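Side-chain contacts in PDZ domain protein (PDB 4L8N), which is of unknown function but combines N- and C-terminal PDZ domains with a DUF4136 domain and binds magnesium: residues Leu71-Arg76 / Val95-Lys100; Glu161-Glu166 / Tyr277-Val282; Val258-Glu263 / Pro290-Gly295; Ala401-Asp406 / Leu414-Pro419. All coordinates share one frame; numbering follows the deposited sequence.

Contact 1: Leu71-Arg76 / Val95-Lys100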
loop_
_atom_site.group_PDB
_atom_site.type_symbol
_atom_site.label_atom_id
_atom_site.label_comp_id
_atom_site.label_asym_id
_atom_site.label_seq_id
_atom_site.Cartn_x
_atom_site.Cartn_y
_atom_site.Cartn_z
ATOM N N LEU A 71 22.206 32.368 8.185
ATOM C CA LEU A 71 21.017 32.806 7.459
ATOM C C LEU A 71 20.370 34.008 8.134
ATOM O O LEU A 71 19.691 34.781 7.455
ATOM C CB LEU A 71 19.996 31.668 7.315
ATOM C CG LEU A 71 20.197 30.759 6.117
ATOM C CD1 LEU A 71 19.295 29.557 6.208
ATOM C CD2 LEU A 71 19.990 31.510 4.798
ATOM N N ASN A 72 20.585 34.177 9.459
ATOM C CA ASN A 72 20.077 35.323 10.217
ATOM C C ASN A 72 21.262 36.048 10.899
ATOM O O ASN A 72 21.427 35.923 12.121
ATOM C CB ASN A 72 19.009 34.896 11.226
ATOM C CG ASN A 72 18.210 36.063 11.757
ATOM O OD1 ASN A 72 17.201 36.482 11.172
ATOM N ND2 ASN A 72 18.654 36.621 12.871
ATOM N N PRO A 73 22.123 36.782 10.138
ATOM C CA PRO A 73 23.276 37.448 10.776
ATOM C C PRO A 73 22.862 38.587 11.702
ATOM O O PRO A 73 21.752 39.122 11.586
ATOM C CB PRO A 73 24.101 37.971 9.591
ATOM C CG PRO A 73 23.557 37.289 8.377
ATOM C CD PRO A 73 22.109 37.045 8.684
ATOM N N ALA A 74 23.754 38.939 12.646
ATOM C CA ALA A 74 23.495 40.020 13.599
ATOM C C ALA A 74 23.658 41.392 12.924
ATOM O O ALA A 74 22.662 42.113 12.763
ATOM C CB ALA A 74 24.409 39.894 14.809
ATOM N N GLY A 75 24.888 41.695 12.489
ATOM C CA GLY A 75 25.270 42.950 11.844
ATOM C C GLY A 75 24.604 43.218 10.508
ATOM O O GLY A 75 24.140 44.338 10.258
ATOM N N ARG A 76 24.563 42.186 9.637
ATOM C CA ARG A 76 23.957 42.242 8.304
ATOM C C ARG A 76 22.433 42.277 8.426
ATOM O O ARG A 76 21.887 41.814 9.435
ATOM C CB ARG A 76 24.417 41.027 7.467
ATOM C CG ARG A 76 24.324 41.237 5.963
ATOM C CD ARG A 76 25.008 40.151 5.154
ATOM N NE ARG A 76 24.697 40.291 3.729
ATOM C CZ ARG A 76 25.411 41.004 2.858
ATOM N NH1 ARG A 76 26.515 41.631 3.249
ATOM N NH2 ARG A 76 25.032 41.086 1.590
ATOM N N VAL A 95 17.839 38.600 -0.222
ATOM C CA VAL A 95 16.632 38.499 0.584
ATOM C C VAL A 95 16.700 39.491 1.753
ATOM O O VAL A 95 17.571 39.394 2.615
ATOM C CB VAL A 95 16.365 37.034 1.042
ATOM C CG1 VAL A 95 15.188 36.939 2.008
ATOM C CG2 VAL A 95 16.132 36.137 -0.157
ATOM N N LYS A 96 15.735 40.427 1.783
ATOM C CA LYS A 96 15.595 41.402 2.857
ATOM C C LYS A 96 14.955 40.687 4.052
ATOM O O LYS A 96 14.215 39.712 3.860
ATOM C CB LYS A 96 14.795 42.646 2.396
ATOM C CG LYS A 96 15.442 43.358 1.191
ATOM C CD LYS A 96 14.981 44.800 0.952
ATOM C CE LYS A 96 15.908 45.485 -0.041
ATOM N NZ LYS A 96 15.661 46.950 -0.154
ATOM N N LYS A 97 15.294 41.106 5.277
ATOM C CA LYS A 97 14.766 40.470 6.484
ATOM C C LYS A 97 13.428 41.064 6.870
ATOM O O LYS A 97 13.112 42.207 6.509
ATOM C CB LYS A 97 15.750 40.594 7.659
ATOM C CG LYS A 97 16.219 39.255 8.221
ATOM C CD LYS A 97 17.173 39.429 9.405
ATOM C CE LYS A 97 18.634 39.555 9.039
ATOM N NZ LYS A 97 19.472 39.793 10.242
ATOM N N ASP A 98 12.635 40.276 7.603
ATOM C CA ASP A 98 11.351 40.729 8.092
ATOM C C ASP A 98 11.468 40.816 9.599
ATOM O O ASP A 98 11.627 39.808 10.299
ATOM C CB ASP A 98 10.201 39.838 7.598
ATOM C CG ASP A 98 10.088 39.805 6.082
ATOM O OD1 ASP A 98 10.035 40.903 5.464
ATOM O OD2 ASP A 98 10.073 38.686 5.513
ATOM N N CYS A 99 11.484 42.066 10.074
ATOM C CA CYS A 99 11.709 42.393 11.464
ATOM C C CYS A 99 10.480 42.993 12.098
ATOM O O CYS A 99 9.680 43.635 11.423
ATOM C CB CYS A 99 12.897 43.337 11.570
ATOM S SG CYS A 99 14.257 42.942 10.437
ATOM N N LYS A 100 10.339 42.778 13.406
ATOM C CA LYS A 100 9.263 43.332 14.230
ATOM C C LYS A 100 9.783 43.591 15.651
ATOM O O LYS A 100 10.755 42.958 16.071
ATOM C CB LYS A 100 8.032 42.401 14.256
ATOM C CG LYS A 100 8.272 41.018 14.883
ATOM C CD LYS A 100 6.976 40.268 15.198
ATOM C CE LYS A 100 6.345 40.665 16.511
ATOM N NZ LYS A 100 5.444 39.597 17.031
HETATM O O HOH W 1 20.043 41.761 12.125
#
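Lys97 meets the loop at Pro73 and Arg76 through hydrogen bonds to main-chain oxygens, an example of one ammonium group gathering several carbonyls of a loop. Lys97 NZ lies 2.7 Å from Pro73 O, in the carbonyl plane. The bond to Arg76 O is longer, Lys97 NZ standing 3.3 Å from that oxygen and tilted 29° from its carbonyl plane. A water accepts a third bond from Lys97 NZ at 2.8 Å and is hydrogen-bonded to Ala74 O, bringing another carbonyl of the loop into the same network. The lysine chain bends at chi3 (-88°), which turns its end in among these oxygens.

Beside these bonds, the aliphatic part of Lys97 packs against the Asn72 amide. The two side chains cross at about a right angle, with Asn72 OD1 3.4 Å from Lys97 CD. An alanine in place of Lys97 removes the shared donor, and the carbonyls of Pro73 and Arg76 would probably be left to solvent or to other partners, with the loop less firmly held.

The contact lies at the surface of the N-terminal PDZ domain. It ties the loop between helix 67-71 and strand 78-84 to strand 91-101, while Asn72 and Lys97 both touch Cys10 on strand 8-18.

Contact 2: Glu161-Glu166 / Tyr277-Val282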
loop_
_atom_site.group_PDB
_atom_site.type_symbol
_atom_site.label_atom_id
_atom_site.label_comp_id
_atom_site.label_asym_id
_atom_site.label_seq_id
_atom_site.Cartn_x
_atom_site.Cartn_y
_atom_site.Cartn_z
ATOM N N GLU A 161 -6.207 10.631 -21.423
ATOM C CA GLU A 161 -4.751 10.821 -21.447
ATOM C C GLU A 161 -4.332 12.267 -21.749
ATOM O O GLU A 161 -3.302 12.713 -21.250
ATOM C CB GLU A 161 -4.091 9.870 -22.444
ATOM C CG GLU A 161 -4.081 8.434 -21.944
ATOM C CD GLU A 161 -3.143 7.465 -22.633
ATOM O OE1 GLU A 161 -2.124 7.910 -23.210
ATOM O OE2 GLU A 161 -3.398 6.244 -22.533
ATOM N N THR A 162 -5.147 13.000 -22.525
ATOM C CA THR A 162 -4.894 14.396 -22.859
ATOM C C THR A 162 -5.112 15.258 -21.617
ATOM O O THR A 162 -4.324 16.178 -21.391
ATOM C CB THR A 162 -5.752 14.823 -24.049
ATOM O OG1 THR A 162 -5.344 14.035 -25.161
ATOM C CG2 THR A 162 -5.596 16.299 -24.398
ATOM N N VAL A 163 -6.141 14.941 -20.800
ATOM C CA VAL A 163 -6.457 15.679 -19.563
ATOM C C VAL A 163 -5.313 15.494 -18.573
ATOM O O VAL A 163 -4.773 16.490 -18.088
ATOM C CB VAL A 163 -7.830 15.276 -18.956
ATOM C CG1 VAL A 163 -8.049 15.915 -17.580
ATOM C CG2 VAL A 163 -8.966 15.642 -19.905
ATOM N N ILE A 164 -4.929 14.230 -18.316
ATOM C CA ILE A 164 -3.826 13.840 -17.434
ATOM C C ILE A 164 -2.535 14.606 -17.819
ATOM O O ILE A 164 -1.992 15.330 -16.993
ATOM C CB ILE A 164 -3.602 12.289 -17.456
ATOM C CG1 ILE A 164 -4.838 11.513 -16.941
ATOM C CG2 ILE A 164 -2.349 11.909 -16.652
ATOM C CD1 ILE A 164 -4.765 9.959 -17.148
ATOM N N ASN A 165 -2.087 14.483 -19.071
ATOM C CA ASN A 165 -0.864 15.117 -19.568
ATOM C C ASN A 165 -0.905 16.661 -19.488
ATOM O O ASN A 165 0.123 17.279 -19.229
ATOM C CB ASN A 165 -0.567 14.650 -20.989
ATOM C CG ASN A 165 -0.199 13.186 -21.114
ATOM O OD1 ASN A 165 0.099 12.484 -20.135
ATOM N ND2 ASN A 165 -0.122 12.712 -22.341
ATOM N N GLU A 166 -2.077 17.270 -19.667
ATOM C CA GLU A 166 -2.247 18.720 -19.541
ATOM C C GLU A 166 -2.021 19.154 -18.083
ATOM O O GLU A 166 -1.425 20.207 -17.864
ATOM C CB GLU A 166 -3.636 19.153 -20.019
ATOM C CG GLU A 166 -3.686 19.546 -21.484
ATOM C CD GLU A 166 -5.064 19.875 -22.037
ATOM O OE1 GLU A 166 -5.882 20.490 -21.311
ATOM O OE2 GLU A 166 -5.315 19.535 -23.217
ATOM N N TYR A 277 -9.991 12.657 -10.834
ATOM C CA TYR A 277 -8.985 12.186 -9.888
ATOM C C TYR A 277 -7.615 12.832 -10.203
ATOM O O TYR A 277 -7.003 13.383 -9.288
ATOM C CB TYR A 277 -8.888 10.629 -9.878
ATOM C CG TYR A 277 -7.997 10.153 -8.749
ATOM C CD1 TYR A 277 -8.509 9.949 -7.474
ATOM C CD2 TYR A 277 -6.619 10.030 -8.925
ATOM C CE1 TYR A 277 -7.679 9.619 -6.406
ATOM C CE2 TYR A 277 -5.778 9.706 -7.860
ATOM C CZ TYR A 277 -6.313 9.528 -6.597
ATOM O OH TYR A 277 -5.500 9.258 -5.528
ATOM N N ALA A 278 -7.147 12.747 -11.485
ATOM C CA ALA A 278 -5.872 13.321 -11.967
ATOM C C ALA A 278 -5.812 14.847 -11.711
ATOM O O ALA A 278 -4.819 15.330 -11.152
ATOM C CB ALA A 278 -5.667 13.029 -13.458
ATOM N N ARG A 279 -6.897 15.586 -12.067
ATOM C CA ARG A 279 -7.003 17.034 -11.865
ATOM C C ARG A 279 -6.715 17.438 -10.419
ATOM O O ARG A 279 -6.002 18.416 -10.209
ATOM C CB ARG A 279 -8.400 17.555 -12.261
ATOM C CG ARG A 279 -8.611 17.677 -13.746
ATOM C CD ARG A 279 -9.767 18.604 -14.041
ATOM N NE ARG A 279 -10.198 18.505 -15.441
ATOM C CZ ARG A 279 -9.667 19.200 -16.444
ATOM N NH1 ARG A 279 -8.672 20.056 -16.218
ATOM N NH2 ARG A 279 -10.127 19.047 -17.678
ATOM N N VAL A 280 -7.251 16.676 -9.435
ATOM C CA VAL A 280 -7.093 16.945 -8.003
ATOM C C VAL A 280 -5.709 16.522 -7.499
ATOM O O VAL A 280 -5.058 17.298 -6.811
ATOM C CB VAL A 280 -8.229 16.267 -7.173
ATOM C CG1 VAL A 280 -8.042 16.435 -5.666
ATOM C CG2 VAL A 280 -9.595 16.785 -7.586
ATOM N N HIS A 281 -5.268 15.303 -7.828
ATOM C CA HIS A 281 -4.065 14.671 -7.269
ATOM C C HIS A 281 -2.767 14.889 -8.021
ATOM O O HIS A 281 -1.739 14.914 -7.342
ATOM C CB HIS A 281 -4.322 13.194 -7.048
ATOM C CG HIS A 281 -5.440 12.986 -6.075
ATOM N ND1 HIS A 281 -6.762 12.941 -6.493
ATOM C CD2 HIS A 281 -5.406 12.885 -4.720
ATOM C CE1 HIS A 281 -7.486 12.765 -5.390
ATOM N NE2 HIS A 281 -6.717 12.711 -4.301
ATOM N N VAL A 282 -2.767 15.118 -9.360
ATOM C CA VAL A 282 -1.509 15.438 -10.069
ATOM C C VAL A 282 -0.744 16.574 -9.294
ATOM O O VAL A 282 0.451 16.380 -9.009
ATOM C CB VAL A 282 -1.702 15.810 -11.578
ATOM C CG1 VAL A 282 -0.533 16.640 -12.124
ATOM C CG2 VAL A 282 -1.922 14.566 -12.429
#
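On the helix whose Ala278 and Arg279 meet Ile164 and Val163, one carbonyl oxygen is gripped twice: Tyr277 O accepts from His281 N at 3.0 Å and from His281 ND1 at 2.8 Å. The side-chain bond is fairly straight, 156° at the hydrogen, and the oxygen lies in the plane of the imidazole. This fixes the rotation of the His281 ring, which rests over the Tyr277 ring with ND1 above its centre, while Val280 CG1 covers the other imidazole face. At the far edge, His281 NE2 is hydrogen-bonded to Arg215 of the second subunit, so this histidine belongs to the subunit interface.

No hydrogen bond joins the two segments; they meet through an aliphatic pair and a methyl over a guanidinium. The small Ala278 allows its CA to approach Ile164 CA to 5.9 Å, and Ala278 CB touches Ile164 CG1 at 3.9 Å. Beside this pair, Val163 and Arg279 cross at about a right angle. Val163 CG1, held opposite the backbone N by a chi1 of 172°, sits over one face of the guanidinium, 3.8 Å from Arg279 NH2 and offset toward the rim. Arg279 reaches it with a chain extended from CG to NE. Glu166 OE1 is 5.8 Å from Arg279 NH2, not in contact, though the opposite charges may still attract weakly.

Helices 158-175 and 274-285 thus pack together within the DUF4136 domain, and Ile164, Ala278 and Val282 all rest on Phe244 of strand 240-250.

Contact 3: Val258-Glu263 / Pro290-Gly295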
loop_
_atom_site.group_PDB
_atom_site.type_symbol
_atom_site.label_atom_id
_atom_site.label_comp_id
_atom_site.label_asym_id
_atom_site.label_seq_id
_atom_site.Cartn_x
_atom_site.Cartn_y
_atom_site.Cartn_z
ATOM N N VAL A 258 13.987 4.630 -14.732
ATOM C CA VAL A 258 12.912 5.391 -14.107
ATOM C C VAL A 258 13.545 6.177 -12.969
ATOM O O VAL A 258 14.133 5.586 -12.050
ATOM C CB VAL A 258 11.724 4.512 -13.646
ATOM C CG1 VAL A 258 10.691 5.353 -12.898
ATOM C CG2 VAL A 258 11.083 3.807 -14.835
ATOM N N LEU A 259 13.491 7.516 -13.078
ATOM C CA LEU A 259 14.079 8.428 -12.092
ATOM C C LEU A 259 13.176 8.583 -10.886
ATOM O O LEU A 259 13.637 8.547 -9.746
ATOM C CB LEU A 259 14.347 9.817 -12.702
ATOM C CG LEU A 259 15.267 9.904 -13.916
ATOM C CD1 LEU A 259 15.224 11.277 -14.481
ATOM C CD2 LEU A 259 16.716 9.617 -13.546
ATOM N N TRP A 260 11.893 8.756 -11.152
ATOM C CA TRP A 260 10.874 9.039 -10.159
ATOM C C TRP A 260 9.539 8.498 -10.650
ATOM O O TRP A 260 9.196 8.640 -11.848
ATOM C CB TRP A 260 10.811 10.579 -9.981
ATOM C CG TRP A 260 9.885 11.102 -8.915
ATOM C CD1 TRP A 260 10.234 11.481 -7.653
ATOM C CD2 TRP A 260 8.519 11.499 -9.090
ATOM N NE1 TRP A 260 9.157 12.030 -7.007
ATOM C CE2 TRP A 260 8.082 12.042 -7.860
ATOM C CE3 TRP A 260 7.610 11.431 -10.160
ATOM C CZ2 TRP A 260 6.794 12.542 -7.681
ATOM C CZ3 TRP A 260 6.313 11.867 -9.957
ATOM C CH2 TRP A 260 5.933 12.463 -8.748
ATOM N N GLU A 261 8.799 7.866 -9.722
ATOM C CA GLU A 261 7.496 7.273 -9.977
ATOM C C GLU A 261 6.626 7.489 -8.763
ATOM O O GLU A 261 7.079 7.300 -7.634
ATOM C CB GLU A 261 7.635 5.764 -10.319
ATOM C CG GLU A 261 6.365 5.105 -10.865
ATOM C CD GLU A 261 6.473 3.660 -11.330
ATOM O OE1 GLU A 261 7.299 3.383 -12.226
ATOM O OE2 GLU A 261 5.684 2.814 -10.852
ATOM N N CYS A 262 5.399 7.955 -8.997
ATOM C CA CYS A 262 4.403 8.178 -7.963
ATOM C C CYS A 262 3.125 7.482 -8.366
ATOM O O CYS A 262 2.611 7.696 -9.475
ATOM C CB CYS A 262 4.175 9.658 -7.680
ATOM S SG CYS A 262 3.200 9.972 -6.180
ATOM N N GLU A 263 2.675 6.566 -7.492
ATOM C CA GLU A 263 1.497 5.734 -7.702
ATOM C C GLU A 263 0.506 5.932 -6.574
ATOM O O GLU A 263 0.838 5.788 -5.405
ATOM C CB GLU A 263 1.904 4.249 -7.805
ATOM C CG GLU A 263 0.874 3.342 -8.450
ATOM C CD GLU A 263 1.212 1.867 -8.398
ATOM O OE1 GLU A 263 2.180 1.442 -9.068
ATOM O OE2 GLU A 263 0.477 1.125 -7.712
ATOM N N PRO A 290 11.044 17.902 -7.508
ATOM C CA PRO A 290 12.149 16.948 -7.320
ATOM C C PRO A 290 12.476 16.570 -5.869
ATOM O O PRO A 290 13.362 15.743 -5.648
ATOM C CB PRO A 290 13.325 17.711 -7.929
ATOM C CG PRO A 290 13.035 19.138 -7.625
ATOM C CD PRO A 290 11.553 19.287 -7.572
ATOM N N TYR A 291 11.786 17.166 -4.882
ATOM C CA TYR A 291 12.107 16.906 -3.491
ATOM C C TYR A 291 11.137 15.898 -2.866
ATOM O O TYR A 291 10.031 16.252 -2.473
ATOM C CB TYR A 291 12.147 18.226 -2.713
ATOM C CG TYR A 291 12.603 18.091 -1.276
ATOM C CD1 TYR A 291 13.798 17.451 -0.960
ATOM C CD2 TYR A 291 11.863 18.647 -0.235
ATOM C CE1 TYR A 291 14.226 17.333 0.360
ATOM C CE2 TYR A 291 12.283 18.541 1.089
ATOM C CZ TYR A 291 13.467 17.885 1.384
ATOM O OH TYR A 291 13.886 17.803 2.692
ATOM N N THR A 292 11.590 14.631 -2.787
ATOM C CA THR A 292 10.886 13.490 -2.216
ATOM C C THR A 292 11.424 13.192 -0.814
ATOM O O THR A 292 12.605 12.867 -0.663
ATOM C CB THR A 292 11.036 12.257 -3.149
ATOM O OG1 THR A 292 10.486 12.534 -4.437
ATOM C CG2 THR A 292 10.367 11.010 -2.598
ATOM N N LYS A 293 10.557 13.295 0.215
ATOM C CA LYS A 293 10.956 12.920 1.565
ATOM C C LYS A 293 10.023 11.816 2.151
ATOM O O LYS A 293 10.445 11.119 3.068
ATOM C CB LYS A 293 11.151 14.112 2.518
ATOM C CG LYS A 293 10.008 15.079 2.740
ATOM C CD LYS A 293 10.361 15.992 3.933
ATOM C CE LYS A 293 9.445 17.188 4.059
ATOM N NZ LYS A 293 9.500 17.786 5.424
ATOM N N TYR A 294 8.833 11.583 1.567
ATOM C CA TYR A 294 7.891 10.525 1.993
ATOM C C TYR A 294 7.686 9.491 0.902
ATOM O O TYR A 294 7.173 9.814 -0.163
ATOM C CB TYR A 294 6.529 11.106 2.404
ATOM C CG TYR A 294 6.657 12.020 3.596
ATOM C CD1 TYR A 294 6.828 11.505 4.876
ATOM C CD2 TYR A 294 6.717 13.401 3.436
ATOM C CE1 TYR A 294 7.026 12.340 5.970
ATOM C CE2 TYR A 294 6.902 14.245 4.526
ATOM C CZ TYR A 294 7.049 13.709 5.792
ATOM O OH TYR A 294 7.232 14.524 6.881
ATOM N N GLY A 295 8.051 8.253 1.190
ATOM C CA GLY A 295 7.904 7.172 0.230
ATOM C C GLY A 295 6.546 6.510 0.160
ATOM O O GLY A 295 6.167 6.014 -0.901
#
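Two first torsions bring Trp260 and Thr292 together: at -176° the indole of Trp260 extends opposite its backbone N, and at -60° Thr292 places OG1 opposite its own carbonyl carbon. The tryptophan projects from strand 258-268, which runs antiparallel between strands 240-250 and 123-135 in the long mixed sheet that runs from the DUF4136 region into the C-terminal part of the chain. Both residues direct CB toward the other segment, and between them they carry the contact, illustrating how a single indole N-H can pin a loop to a sheet.

Trp260 NE1 donates to Thr292 OG1 at 2.9 Å. The side chains meet obliquely, and the hydroxyl oxygen comes up to the edge of the indole, in its plane. Even so, the bond is bent, 139° at the hydrogen. Thr292 OG1 is also hydrogen-bonded to Gln288 O, so the threonine stands between the indole and the main chain just before its own segment. Gln288 O receives a weak bond from Trp260 NE1 as well, and Tyr289 meets the indole edge-to-face. The peptide bond before Pro290 is cis.

Elsewhere on the strand, Glu261 packs against Thr134 of the second subunit. The bend of the indole bond is a displacement within the ring plane: Thr292 OG1 is shifted toward the five-membered ring's CH, 3.4 Å from Trp260 CD1.

Contact 4: Ala401-Asp406 / Leu414-Pro419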
loop_
_atom_site.group_PDB
_atom_site.type_symbol
_atom_site.label_atom_id
_atom_site.label_comp_id
_atom_site.label_asym_id
_atom_site.label_seq_id
_atom_site.Cartn_x
_atom_site.Cartn_y
_atom_site.Cartn_z
ATOM N N ALA A 401 -24.747 39.087 18.062
ATOM C CA ALA A 401 -24.004 38.545 19.198
ATOM C C ALA A 401 -22.525 38.958 19.144
ATOM O O ALA A 401 -21.995 39.393 20.157
ATOM C CB ALA A 401 -24.123 37.036 19.229
ATOM N N SER A 402 -21.891 38.908 17.957
ATOM C CA SER A 402 -20.487 39.269 17.758
ATOM C C SER A 402 -20.165 40.712 18.137
ATOM O O SER A 402 -18.997 41.002 18.420
ATOM C CB SER A 402 -20.083 39.052 16.300
ATOM O OG SER A 402 -20.446 40.138 15.461
ATOM N N GLN A 403 -21.171 41.609 18.090
ATOM C CA GLN A 403 -20.979 43.036 18.313
ATOM C C GLN A 403 -21.464 43.500 19.690
ATOM O O GLN A 403 -21.490 44.705 19.958
ATOM C CB GLN A 403 -21.652 43.847 17.183
ATOM C CG GLN A 403 -21.046 43.587 15.786
ATOM C CD GLN A 403 -19.548 43.835 15.715
ATOM O OE1 GLN A 403 -19.084 44.963 15.785
ATOM N NE2 GLN A 403 -18.757 42.788 15.607
ATOM N N SER A 404 -21.783 42.542 20.584
ATOM C CA SER A 404 -22.215 42.836 21.952
ATOM C C SER A 404 -21.011 43.253 22.771
ATOM O O SER A 404 -20.036 42.501 22.857
ATOM C CB SER A 404 -22.894 41.625 22.584
ATOM O OG SER A 404 -23.810 41.008 21.696
ATOM N N SER A 405 -21.083 44.449 23.367
ATOM C CA SER A 405 -20.034 45.067 24.186
ATOM C C SER A 405 -19.519 44.142 25.293
ATOM O O SER A 405 -18.342 44.250 25.656
ATOM C CB SER A 405 -20.525 46.380 24.779
ATOM O OG SER A 405 -20.508 47.377 23.770
ATOM N N ASP A 406 -20.368 43.192 25.764
ATOM C CA ASP A 406 -20.025 42.185 26.772
ATOM C C ASP A 406 -18.896 41.257 26.267
ATOM O O ASP A 406 -18.106 40.758 27.078
ATOM C CB ASP A 406 -21.278 41.358 27.165
ATOM C CG ASP A 406 -21.049 40.181 28.121
ATOM O OD1 ASP A 406 -20.230 40.323 29.064
ATOM O OD2 ASP A 406 -21.718 39.136 27.950
ATOM N N LEU A 414 -11.035 42.855 12.158
ATOM C CA LEU A 414 -10.213 41.953 11.367
ATOM C C LEU A 414 -11.067 41.117 10.436
ATOM O O LEU A 414 -10.566 40.690 9.387
ATOM C CB LEU A 414 -9.389 41.034 12.286
ATOM C CG LEU A 414 -8.272 41.730 13.085
ATOM C CD1 LEU A 414 -7.874 40.898 14.271
ATOM C CD2 LEU A 414 -7.073 42.085 12.210
ATOM N N TYR A 415 -12.369 40.911 10.792
ATOM C CA TYR A 415 -13.289 40.114 9.980
ATOM C C TYR A 415 -14.515 40.929 9.530
ATOM O O TYR A 415 -15.553 40.356 9.228
ATOM C CB TYR A 415 -13.693 38.834 10.743
ATOM C CG TYR A 415 -12.540 37.868 10.930
ATOM C CD1 TYR A 415 -11.949 37.235 9.838
ATOM C CD2 TYR A 415 -11.970 37.661 12.189
ATOM C CE1 TYR A 415 -10.870 36.364 10.001
ATOM C CE2 TYR A 415 -10.881 36.803 12.361
ATOM C CZ TYR A 415 -10.352 36.137 11.265
ATOM O OH TYR A 415 -9.312 35.254 11.405
ATOM N N TYR A 416 -14.358 42.253 9.375
ATOM C CA TYR A 416 -15.447 43.146 8.971
ATOM C C TYR A 416 -15.915 42.974 7.524
ATOM O O TYR A 416 -16.942 43.557 7.157
ATOM C CB TYR A 416 -15.086 44.601 9.234
ATOM C CG TYR A 416 -15.821 45.119 10.437
ATOM C CD1 TYR A 416 -15.980 44.326 11.577
ATOM C CD2 TYR A 416 -16.449 46.360 10.412
ATOM C CE1 TYR A 416 -16.717 44.769 12.672
ATOM C CE2 TYR A 416 -17.226 46.799 11.489
ATOM C CZ TYR A 416 -17.323 46.017 12.632
ATOM O OH TYR A 416 -18.026 46.465 13.720
ATOM N N PHE A 417 -15.217 42.156 6.732
ATOM C CA PHE A 417 -15.578 41.879 5.354
ATOM C C PHE A 417 -16.658 40.748 5.303
ATOM O O PHE A 417 -17.243 40.494 4.241
ATOM C CB PHE A 417 -14.305 41.495 4.542
ATOM C CG PHE A 417 -13.582 40.274 5.079
ATOM C CD1 PHE A 417 -14.017 38.989 4.762
ATOM C CD2 PHE A 417 -12.505 40.411 5.949
ATOM C CE1 PHE A 417 -13.408 37.868 5.331
ATOM C CE2 PHE A 417 -11.880 39.285 6.496
ATOM C CZ PHE A 417 -12.332 38.026 6.185
ATOM N N ALA A 418 -16.891 40.059 6.441
ATOM C CA ALA A 418 -17.827 38.935 6.553
ATOM C C ALA A 418 -19.200 39.409 7.042
ATOM O O ALA A 418 -19.253 40.172 8.008
ATOM C CB ALA A 418 -17.253 37.883 7.491
ATOM N N PRO A 419 -20.328 38.957 6.424
ATOM C CA PRO A 419 -21.655 39.452 6.843
ATOM C C PRO A 419 -22.149 38.859 8.183
ATOM O O PRO A 419 -23.087 39.406 8.783
ATOM C CB PRO A 419 -22.545 39.044 5.673
ATOM C CG PRO A 419 -21.931 37.803 5.170
ATOM C CD PRO A 419 -20.456 38.069 5.251
#
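Gln403 follows the end of helix 395-402, and Tyr416, which it meets, is the second residue of a type I beta turn from Tyr415 to Ala418. That turn is closed by Ala418 N bonding to Tyr415 O at 3.1 Å. On the other segment Ala401 O accepts from both Ser404 N and Ser404 OG, which approach from one face of its plane and probably steady the chain as it leaves the helix.

The side chains come from opposite directions. Tyr416 OH donates to Gln403 OE1 at 2.8 Å, reaching it from 50° above the carbonyl plane; OE1 itself lies near the plane of the phenol, at its edge. Amide and ring planes are 66° apart. The amide is oriented by Gln403 NE2, which donates to Ser402 OG at 3.1 Å almost straight and in the amide plane, a fold-back made possible by the bend at chi2. A leucine in place of Gln403 would probably leave the Tyr416 hydroxyl without this acceptor and its ring freer to swing.

Gln403 OE1 also bonds to His348 NE2 and Gln403 NE2 to Ser412 OG. The contact thus joins the exit of helix 395-402 and strand 348-349 to a loop whose Tyr416 and Phe417 lie against Asn308 of strand 298-309.

From the N terminus, contact 1 closes first, bringing strand 91-101 back against the loop after helix 67-71 within the N-terminal PDZ domain. Contacts 2 and 3 follow in the DUF4136 region and cross: 161-166 opens, 258-263 comes next, then 277-282 closes contact 2 before 290-295 closes contact 3. The loop of contact 3 therefore contains helix 274-285, which contact 2 pairs with helix 158-175. Their centres are about 17 Å apart, and both touch the second subunit. Contact 4 closes last, over only seven intervening residues, tying the end of helix 395-402 to the loop before strand 429-435. None nests inside another; only contacts 2 and 3 interlock.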